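Local coordinates for soluble lytic murein transglycosylase (Escherichia coli, PDB 1QSA), which cleaves the glycosidic bonds between N-acetylmuramic acid and N-acetylglucosamine in peptidoglycan, forming a 1,6-anhydro bond in the muramic acid residue, at residues 162-167 with 171-176; 277-280 with 286-289; 347-352 with 441-446. All blocks are in the same frame, centred on the assembly; numbering follows the deposited sequence.

Interaction 1 of 3, residues 162-167 with 171-176; sequences RLAMKA and GLVTVL. With SO4 (sulfate ion), chain N.
Ala-164 and Met-165 of helix 154-166 pack on Leu-172 and Val-173 of helix 170-178, while Arg-162 and Lys-166 point away from that seam to hold a sulfate ion, probably picked up from the crystallisation liquor. Arg-162 presents one edge of its guanidinium, with NH1 3.0 Å from sulfate O3 and NH2 3.1 Å from O1, both nearly straight and with the sulphur in the group's plane. Its NH2 is also paired with Glu-159 and its NH1 with Gln-216, so a leucine here would probably leave Glu-159 without its charged mate and cost the sulfate the two nearly straight bonds it takes from the guanidinium. Ala-164 sets its methyl CB 3.7 Å from Val-173 CG2 and 3.8 Å from Leu-172 CD2. In Met-165 it is the root that touches: Val-173 CG2 comes within 3.4 Å of the backbone N. The bend at chi2 (67°) then turns its thioether off toward helices 185-196 and 212-228. Lys-166 adds a weak bond, NZ to sulfate O3 at 3.3 Å. With the local axes 8.4 Å apart and 155° between their directions, this is an antiparallel helical hairpin, the kind of unit from which an alpha-superhelix is built.

Interaction 2 of 3, residues 277-280 with 286-289; sequences DAIM and SLIE. With SO4 (sulfate ion), chain D.
Sulfate O1 is gripped twice by Ser-286, from the backbone N at 2.9 Å and from the hydroxyl OG, also at 2.9 Å. The pincer works because chi1 of 60° sets OG between the backbone N and the carbonyl carbon, where it can reach the same oxygen as the amide. Ser-284 OG and Thr-285 N hold the ion too, so it sits at the start of helix 285-298, where the helix end would probably favour an anion; it is likely to be a guest from the crystallisation liquor. The contact with residues 277-280 is wholly apolar and centres on Ile-279, whose two branches divide the work. Its CG1 lies 4.0 Å from Leu-287 CG, and Leu-287 CD2 is equally near. The other branch, CG2, meets Ile-288 CG1 at 4.1 Å as those two side chains run past each other in opposite directions. The backbones come closest here as well, with Ile-279 CA and Ile-288 CA 6.5 Å apart. The contact ties the last turn of helix 269-280 to the first turns of helix 285-298, consecutive helices of the alpha-superhelix, with Trp-260 of helix 248-260 against Leu-287 and Trp-307 of helix 301-310 against Ile-279.

Interaction 3 of 3, residues 347-352 with 441-446; sequences QQRGFY and LWDHLE. With SO4 (sulfate ion), chain B.
The guanidinium of Arg-349 has Trp-442 CB over the centre of one face, 3.3 Å above the plane, and Asp-443 OD1 and a sulfate at its edges. This is a salt bridge across two loops: one leads into helix 351-359, the other is the type I beta turn 441-444 ahead of helix 445-448. Arg-349 NH1 reaches Asp-443 OD1 at 3.1 Å, with the oxygen close to the guanidinium plane. Seen from the aspartate the approach is less regular, since NH1 comes 47° out of the carboxylate plane. The methylene CB does the covering, while the indole plane is tilted 39° from the guanidinium. CG of Arg-349 stands anti to the backbone N (chi1 -176°), which sends the chain out toward the turn before it bends at chi3. Along the way its CD passes 3.3 Å from Trp-442 O, a carbonyl that also accepts a bond from Arg-448 NH1. The sulfate, probably from the crystallisation liquor, is held weakly by Arg-349 NE, 3.4 Å from its O3, but also by Arg-448 and by Tyr-597 of helix 582-601. A glycerol takes NH2. Gly-350 follows as N-cap of helix 351-359, with backbone angles that suit glycine. Across the way the turn is closed by His-444 N bonding to Leu-441 O at 3.1 Å.

Overall arrangement
The three contacts follow one another along an all-helical chain. Interactions 1 and 2 each join consecutive helices of the superhelix; their centres are 29 Å apart and their nearest atoms about 14 Å. Interaction 3 instead brings together loops with 88 residues between them through a charged pair. Its centre lies 32 Å from that of interaction 2, with nearest atoms about 10 Å apart, and 43 Å from that of interaction 1, on the opposite side of the chain's centre. None touches another, and all lie away from the predicted active-site residue Glu-478. Each has a sulfate, held by basic side chains in interaction 1, arginines and a tyrosine hydroxyl in 3, amides and serine hydroxyls in 2.

Interaction 1 of 3, residues 162-167 with 171-176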
loop_
_atom_site.group_PDB
_atom_site.type_symbol
_atom_site.label_atom_id
_atom_site.label_comp_id
_atom_site.label_asym_id
_atom_site.label_seq_id
_atom_site.Cartn_x
_atom_site.Cartn_y
_atom_site.Cartn_z
ATOM N N ARG A 162 4.084 24.911 -6.148
ATOM C CA ARG A 162 3.179 24.710 -5.013
ATOM C C ARG A 162 2.917 23.213 -4.813
ATOM O O ARG A 162 3.003 22.702 -3.694
ATOM C CB ARG A 162 1.848 25.442 -5.245
ATOM C CG ARG A 162 0.923 25.436 -4.023
ATOM C CD ARG A 162 -0.441 26.044 -4.343
ATOM N NE ARG A 162 -1.203 25.171 -5.232
ATOM C CZ ARG A 162 -1.983 24.173 -4.823
ATOM N NH1 ARG A 162 -2.159 23.944 -3.534
ATOM N NH2 ARG A 162 -2.623 23.418 -5.707
ATOM N N LEU A 163 2.644 22.503 -5.907
ATOM C CA LEU A 163 2.384 21.061 -5.837
ATOM C C LEU A 163 3.612 20.278 -5.358
ATOM O O LEU A 163 3.488 19.335 -4.555
ATOM C CB LEU A 163 1.925 20.517 -7.201
ATOM C CG LEU A 163 0.535 20.940 -7.708
ATOM C CD1 LEU A 163 0.342 20.485 -9.153
ATOM C CD2 LEU A 163 -0.556 20.377 -6.824
ATOM N N ALA A 164 4.793 20.662 -5.844
ATOM C CA ALA A 164 6.030 19.986 -5.449
ATOM C C ALA A 164 6.289 20.200 -3.949
ATOM O O ALA A 164 6.676 19.273 -3.239
ATOM C CB ALA A 164 7.217 20.502 -6.285
ATOM N N MET A 165 6.050 21.420 -3.474
ATOM C CA MET A 165 6.256 21.746 -2.060
ATOM C C MET A 165 5.321 20.919 -1.180
ATOM O O MET A 165 5.767 20.300 -0.211
ATOM C CB MET A 165 6.026 23.240 -1.825
ATOM C CG MET A 165 6.366 23.710 -0.406
ATOM S SD MET A 165 8.124 23.613 -0.066
ATOM C CE MET A 165 8.177 24.351 1.584
ATOM N N LYS A 166 4.049 20.848 -1.565
ATOM C CA LYS A 166 3.048 20.089 -0.808
ATOM C C LYS A 166 3.375 18.610 -0.768
ATOM O O LYS A 166 3.095 17.934 0.225
ATOM C CB LYS A 166 1.654 20.290 -1.398
ATOM C CG LYS A 166 1.058 21.664 -1.103
ATOM C CD LYS A 166 -0.146 21.955 -1.996
ATOM C CE LYS A 166 -1.244 20.914 -1.830
ATOM N NZ LYS A 166 -1.907 20.950 -0.504
ATOM N N ALA A 167 3.975 18.109 -1.849
ATOM C CA ALA A 167 4.360 16.701 -1.926
ATOM C C ALA A 167 5.656 16.370 -1.183
ATOM O O ALA A 167 6.039 15.197 -1.076
ATOM C CB ALA A 167 4.479 16.278 -3.394
ATOM N N GLY A 171 13.463 19.068 -3.604
ATOM C CA GLY A 171 14.479 19.094 -4.645
ATOM C C GLY A 171 13.883 19.692 -5.921
ATOM O O GLY A 171 14.512 20.524 -6.593
ATOM N N LEU A 172 12.665 19.272 -6.266
ATOM C CA LEU A 172 11.986 19.798 -7.452
ATOM C C LEU A 172 11.629 21.274 -7.236
ATOM O O LEU A 172 11.756 22.081 -8.150
ATOM C CB LEU A 172 10.738 18.974 -7.788
ATOM C CG LEU A 172 9.879 19.440 -8.976
ATOM C CD1 LEU A 172 10.717 19.538 -10.255
ATOM C CD2 LEU A 172 8.690 18.500 -9.162
ATOM N N VAL A 173 11.203 21.630 -6.026
ATOM C CA VAL A 173 10.885 23.031 -5.742
ATOM C C VAL A 173 12.093 23.909 -6.072
ATOM O O VAL A 173 11.967 24.933 -6.754
ATOM C CB VAL A 173 10.500 23.247 -4.238
ATOM C CG1 VAL A 173 10.367 24.755 -3.935
ATOM C CG2 VAL A 173 9.168 22.570 -3.954
ATOM N N THR A 174 13.263 23.456 -5.627
ATOM C CA THR A 174 14.504 24.169 -5.846
ATOM C C THR A 174 14.899 24.245 -7.321
ATOM O O THR A 174 15.301 25.309 -7.794
ATOM C CB THR A 174 15.614 23.579 -4.956
ATOM O OG1 THR A 174 15.377 24.007 -3.605
ATOM C CG2 THR A 174 16.993 24.031 -5.406
ATOM N N VAL A 175 14.778 23.134 -8.053
ATOM C CA VAL A 175 15.111 23.137 -9.479
ATOM C C VAL A 175 14.197 24.111 -10.240
ATOM O O VAL A 175 14.672 24.901 -11.066
ATOM C CB VAL A 175 15.001 21.710 -10.105
ATOM C CG1 VAL A 175 15.072 21.768 -11.646
ATOM C CG2 VAL A 175 16.127 20.841 -9.589
ATOM N N LEU A 176 12.902 24.078 -9.934
ATOM C CA LEU A 176 11.933 24.947 -10.599
ATOM C C LEU A 176 12.208 26.422 -10.293
ATOM O O LEU A 176 12.242 27.251 -11.204
ATOM C CB LEU A 176 10.504 24.565 -10.196
ATOM C CG LEU A 176 9.987 23.209 -10.714
ATOM C CD1 LEU A 176 8.617 22.914 -10.148
ATOM C CD2 LEU A 176 9.935 23.199 -12.237
HETATM S S SO4 N . -4.980 21.455 -3.580
HETATM O O1 SO4 N . -3.991 20.879 -4.516
HETATM O O2 SO4 N . -5.834 20.373 -3.049
HETATM O O3 SO4 N . -4.278 22.125 -2.467
HETATM O O4 SO4 N . -5.822 22.443 -4.288
#

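Interaction 2 of 3, residues 277-280 with 286-289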
loop_
_atom_site.group_PDB
_atom_site.type_symbol
_atom_site.label_atom_id
_atom_site.label_comp_id
_atom_site.label_asym_id
_atom_site.label_seq_id
_atom_site.Cartn_x
_atom_site.Cartn_y
_atom_site.Cartn_z
ATOM N N ASP A 277 -7.230 23.167 23.521
ATOM C CA ASP A 277 -8.015 24.329 23.121
ATOM C C ASP A 277 -8.011 24.356 21.587
ATOM O O ASP A 277 -9.047 24.576 20.964
ATOM C CB ASP A 277 -7.406 25.623 23.679
ATOM C CG ASP A 277 -8.060 26.879 23.098
ATOM O OD1 ASP A 277 -9.135 27.289 23.595
ATOM O OD2 ASP A 277 -7.500 27.453 22.135
ATOM N N ALA A 278 -6.850 24.091 20.991
ATOM C CA ALA A 278 -6.724 24.066 19.531
ATOM C C ALA A 278 -7.633 22.997 18.924
ATOM O O ALA A 278 -8.368 23.270 17.969
ATOM C CB ALA A 278 -5.276 23.827 19.120
ATOM N N ILE A 279 -7.639 21.801 19.514
ATOM C CA ILE A 279 -8.478 20.724 18.989
ATOM C C ILE A 279 -9.968 21.027 19.155
ATOM O O ILE A 279 -10.770 20.661 18.297
ATOM C CB ILE A 279 -8.107 19.347 19.586
ATOM C CG1 ILE A 279 -6.632 19.043 19.304
ATOM C CG2 ILE A 279 -8.939 18.246 18.923
ATOM C CD1 ILE A 279 -6.108 17.827 20.015
ATOM N N MET A 280 -10.330 21.723 20.233
ATOM C CA MET A 280 -11.727 22.100 20.475
ATOM C C MET A 280 -12.240 23.033 19.374
ATOM O O MET A 280 -13.424 23.022 19.044
ATOM C CB MET A 280 -11.881 22.793 21.839
ATOM C CG MET A 280 -11.858 21.853 23.041
ATOM S SD MET A 280 -13.253 20.702 23.036
ATOM C CE MET A 280 -14.601 21.784 23.551
ATOM N N SER A 286 -9.609 13.736 11.573
ATOM C CA SER A 286 -8.465 12.900 11.930
ATOM C C SER A 286 -7.754 13.387 13.196
ATOM O O SER A 286 -7.318 12.570 13.993
ATOM C CB SER A 286 -7.488 12.765 10.748
ATOM O OG SER A 286 -7.003 14.034 10.359
ATOM N N LEU A 287 -7.683 14.705 13.395
ATOM C CA LEU A 287 -7.048 15.261 14.594
ATOM C C LEU A 287 -7.861 14.919 15.851
ATOM O O LEU A 287 -7.301 14.518 16.873
ATOM C CB LEU A 287 -6.886 16.772 14.463
ATOM C CG LEU A 287 -6.257 17.516 15.653
ATOM C CD1 LEU A 287 -4.870 16.951 16.015
ATOM C CD2 LEU A 287 -6.180 19.003 15.311
ATOM N N ILE A 288 -9.182 15.070 15.763
ATOM C CA ILE A 288 -10.067 14.749 16.887
ATOM C C ILE A 288 -9.955 13.255 17.195
ATOM O O ILE A 288 -9.894 12.871 18.358
ATOM C CB ILE A 288 -11.540 15.133 16.577
ATOM C CG1 ILE A 288 -11.639 16.648 16.361
ATOM C CG2 ILE A 288 -12.452 14.691 17.729
ATOM C CD1 ILE A 288 -12.915 17.114 15.647
ATOM N N GLU A 289 -9.898 12.416 16.156
ATOM C CA GLU A 289 -9.754 10.972 16.359
ATOM C C GLU A 289 -8.434 10.645 17.059
ATOM O O GLU A 289 -8.375 9.744 17.914
ATOM C CB GLU A 289 -9.842 10.221 15.027
ATOM C CG GLU A 289 -11.267 10.181 14.468
ATOM C CD GLU A 289 -11.351 9.521 13.110
ATOM O OE1 GLU A 289 -10.459 9.763 12.263
ATOM O OE2 GLU A 289 -12.303 8.748 12.887
HETATM S S SO4 D . -9.529 15.810 8.106
HETATM O O1 SO4 D . -9.371 14.494 8.746
HETATM O O2 SO4 D . -10.886 16.331 8.400
HETATM O O3 SO4 D . -8.511 16.757 8.594
HETATM O O4 SO4 D . -9.371 15.660 6.646
#

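Interaction 3 of 3, residues 347-352 with 441-446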
loop_
_atom_site.group_PDB
_atom_site.type_symbol
_atom_site.label_atom_id
_atom_site.label_comp_id
_atom_site.label_asym_id
_atom_site.label_seq_id
_atom_site.Cartn_x
_atom_site.Cartn_y
_atom_site.Cartn_z
ATOM N N GLN A 347 -23.578 -8.106 13.777
ATOM C CA GLN A 347 -24.175 -8.487 12.494
ATOM C C GLN A 347 -23.208 -8.238 11.346
ATOM O O GLN A 347 -23.407 -8.742 10.230
ATOM C CB GLN A 347 -25.478 -7.720 12.265
ATOM C CG GLN A 347 -26.584 -8.097 13.245
ATOM C CD GLN A 347 -27.847 -7.268 13.087
ATOM O OE1 GLN A 347 -28.698 -7.248 13.979
ATOM N NE2 GLN A 347 -27.980 -6.586 11.955
ATOM N N GLN A 348 -22.185 -7.429 11.613
ATOM C CA GLN A 348 -21.190 -7.060 10.612
ATOM C C GLN A 348 -19.962 -7.950 10.628
ATOM O O GLN A 348 -19.833 -8.836 11.471
ATOM C CB GLN A 348 -20.795 -5.597 10.785
ATOM C CG GLN A 348 -21.977 -4.630 10.715
ATOM C CD GLN A 348 -21.637 -3.232 11.215
ATOM O OE1 GLN A 348 -22.513 -2.503 11.672
ATOM N NE2 GLN A 348 -20.362 -2.852 11.131
ATOM N N ARG A 349 -19.051 -7.692 9.695
ATOM C CA ARG A 349 -17.837 -8.486 9.549
ATOM C C ARG A 349 -16.616 -7.736 10.075
ATOM O O ARG A 349 -16.537 -6.520 9.938
ATOM C CB ARG A 349 -17.649 -8.799 8.052
ATOM C CG ARG A 349 -16.485 -9.693 7.689
ATOM C CD ARG A 349 -16.282 -9.716 6.155
ATOM N NE ARG A 349 -15.971 -8.378 5.646
ATOM C CZ ARG A 349 -16.839 -7.580 5.035
ATOM N NH1 ARG A 349 -18.073 -7.995 4.781
ATOM N NH2 ARG A 349 -16.460 -6.378 4.636
ATOM N N GLY A 350 -15.696 -8.448 10.715
ATOM C CA GLY A 350 -14.476 -7.802 11.160
ATOM C C GLY A 350 -14.108 -7.750 12.625
ATOM O O GLY A 350 -14.757 -8.346 13.480
ATOM N N PHE A 351 -13.020 -7.035 12.885
ATOM C CA PHE A 351 -12.466 -6.884 14.224
ATOM C C PHE A 351 -13.462 -6.429 15.290
ATOM O O PHE A 351 -13.695 -7.162 16.247
ATOM C CB PHE A 351 -11.266 -5.938 14.196
ATOM C CG PHE A 351 -10.642 -5.708 15.546
ATOM C CD1 PHE A 351 -9.781 -6.648 16.101
ATOM C CD2 PHE A 351 -10.911 -4.538 16.258
ATOM C CE1 PHE A 351 -9.199 -6.415 17.347
ATOM C CE2 PHE A 351 -10.336 -4.299 17.493
ATOM C CZ PHE A 351 -9.476 -5.240 18.042
ATOM N N TYR A 352 -14.042 -5.242 15.131
ATOM C CA TYR A 352 -14.989 -4.753 16.146
ATOM C C TYR A 352 -16.229 -5.631 16.321
ATOM O O TYR A 352 -16.697 -5.808 17.446
ATOM C CB TYR A 352 -15.282 -3.264 15.984
ATOM C CG TYR A 352 -14.255 -2.429 16.715
ATOM C CD1 TYR A 352 -14.283 -2.348 18.102
ATOM C CD2 TYR A 352 -13.245 -1.747 16.027
ATOM C CE1 TYR A 352 -13.339 -1.613 18.800
ATOM C CE2 TYR A 352 -12.280 -1.001 16.717
ATOM C CZ TYR A 352 -12.346 -0.944 18.111
ATOM O OH TYR A 352 -11.436 -0.239 18.843
ATOM N N LEU A 441 -15.690 -9.640 -2.884
ATOM C CA LEU A 441 -16.442 -10.766 -2.322
ATOM C C LEU A 441 -16.021 -10.921 -0.868
ATOM O O LEU A 441 -15.528 -11.974 -0.454
ATOM C CB LEU A 441 -16.092 -12.042 -3.114
ATOM C CG LEU A 441 -16.239 -11.948 -4.644
ATOM C CD1 LEU A 441 -15.664 -13.214 -5.307
ATOM C CD2 LEU A 441 -17.699 -11.770 -5.004
ATOM N N TRP A 442 -16.285 -9.883 -0.079
ATOM C CA TRP A 442 -15.848 -9.849 1.309
ATOM C C TRP A 442 -16.409 -10.911 2.231
ATOM O O TRP A 442 -15.796 -11.228 3.252
ATOM C CB TRP A 442 -16.070 -8.451 1.892
ATOM C CG TRP A 442 -15.518 -7.306 1.051
ATOM C CD1 TRP A 442 -16.157 -6.132 0.752
ATOM C CD2 TRP A 442 -14.227 -7.226 0.423
ATOM N NE1 TRP A 442 -15.347 -5.330 -0.020
ATOM C CE2 TRP A 442 -14.157 -5.976 -0.235
ATOM C CE3 TRP A 442 -13.123 -8.089 0.353
ATOM C CZ2 TRP A 442 -13.029 -5.570 -0.954
ATOM C CZ3 TRP A 442 -11.999 -7.684 -0.364
ATOM C CH2 TRP A 442 -11.963 -6.436 -1.008
ATOM N N ASP A 443 -17.583 -11.444 1.898
ATOM C CA ASP A 443 -18.193 -12.476 2.721
ATOM C C ASP A 443 -17.911 -13.901 2.238
ATOM O O ASP A 443 -18.378 -14.859 2.858
ATOM C CB ASP A 443 -19.700 -12.235 2.881
ATOM C CG ASP A 443 -20.009 -10.962 3.652
ATOM O OD1 ASP A 443 -19.424 -10.754 4.737
ATOM O OD2 ASP A 443 -20.836 -10.157 3.172
ATOM N N HIS A 444 -17.158 -14.049 1.141
ATOM C CA HIS A 444 -16.774 -15.385 0.651
ATOM C C HIS A 444 -15.511 -15.775 1.433
ATOM O O HIS A 444 -14.415 -15.925 0.877
ATOM C CB HIS A 444 -16.473 -15.351 -0.850
ATOM C CG HIS A 444 -17.694 -15.353 -1.709
ATOM N ND1 HIS A 444 -18.608 -14.318 -1.714
ATOM C CD2 HIS A 444 -18.160 -16.267 -2.594
ATOM C CE1 HIS A 444 -19.581 -14.594 -2.566
ATOM N NE2 HIS A 444 -19.333 -15.771 -3.109
ATOM N N LEU A 445 -15.682 -15.966 2.735
ATOM C CA LEU A 445 -14.555 -16.245 3.616
ATOM C C LEU A 445 -13.648 -17.422 3.299
ATOM O O LEU A 445 -12.435 -17.333 3.510
ATOM C CB LEU A 445 -15.010 -16.297 5.085
ATOM C CG LEU A 445 -15.697 -15.037 5.622
ATOM C CD1 LEU A 445 -16.004 -15.216 7.119
ATOM C CD2 LEU A 445 -14.832 -13.804 5.391
ATOM N N GLU A 446 -14.208 -18.520 2.793
ATOM C CA GLU A 446 -13.386 -19.693 2.508
ATOM C C GLU A 446 -12.321 -19.400 1.450
ATOM O O GLU A 446 -11.179 -19.833 1.584
ATOM C CB GLU A 446 -14.246 -20.898 2.083
ATOM C CG GLU A 446 -13.449 -22.185 2.177
ATOM C CD GLU A 446 -14.248 -23.443 1.937
ATOM O OE1 GLU A 446 -15.318 -23.374 1.300
ATOM O OE2 GLU A 446 -13.782 -24.510 2.394
HETATM S S SO4 B . -12.398 -8.566 7.284
HETATM O O1 SO4 B . -11.856 -8.839 8.630
HETATM O O2 SO4 B . -13.231 -9.706 6.852
HETATM O O3 SO4 B . -13.223 -7.349 7.361
HETATM O O4 SO4 B . -11.309 -8.344 6.316
#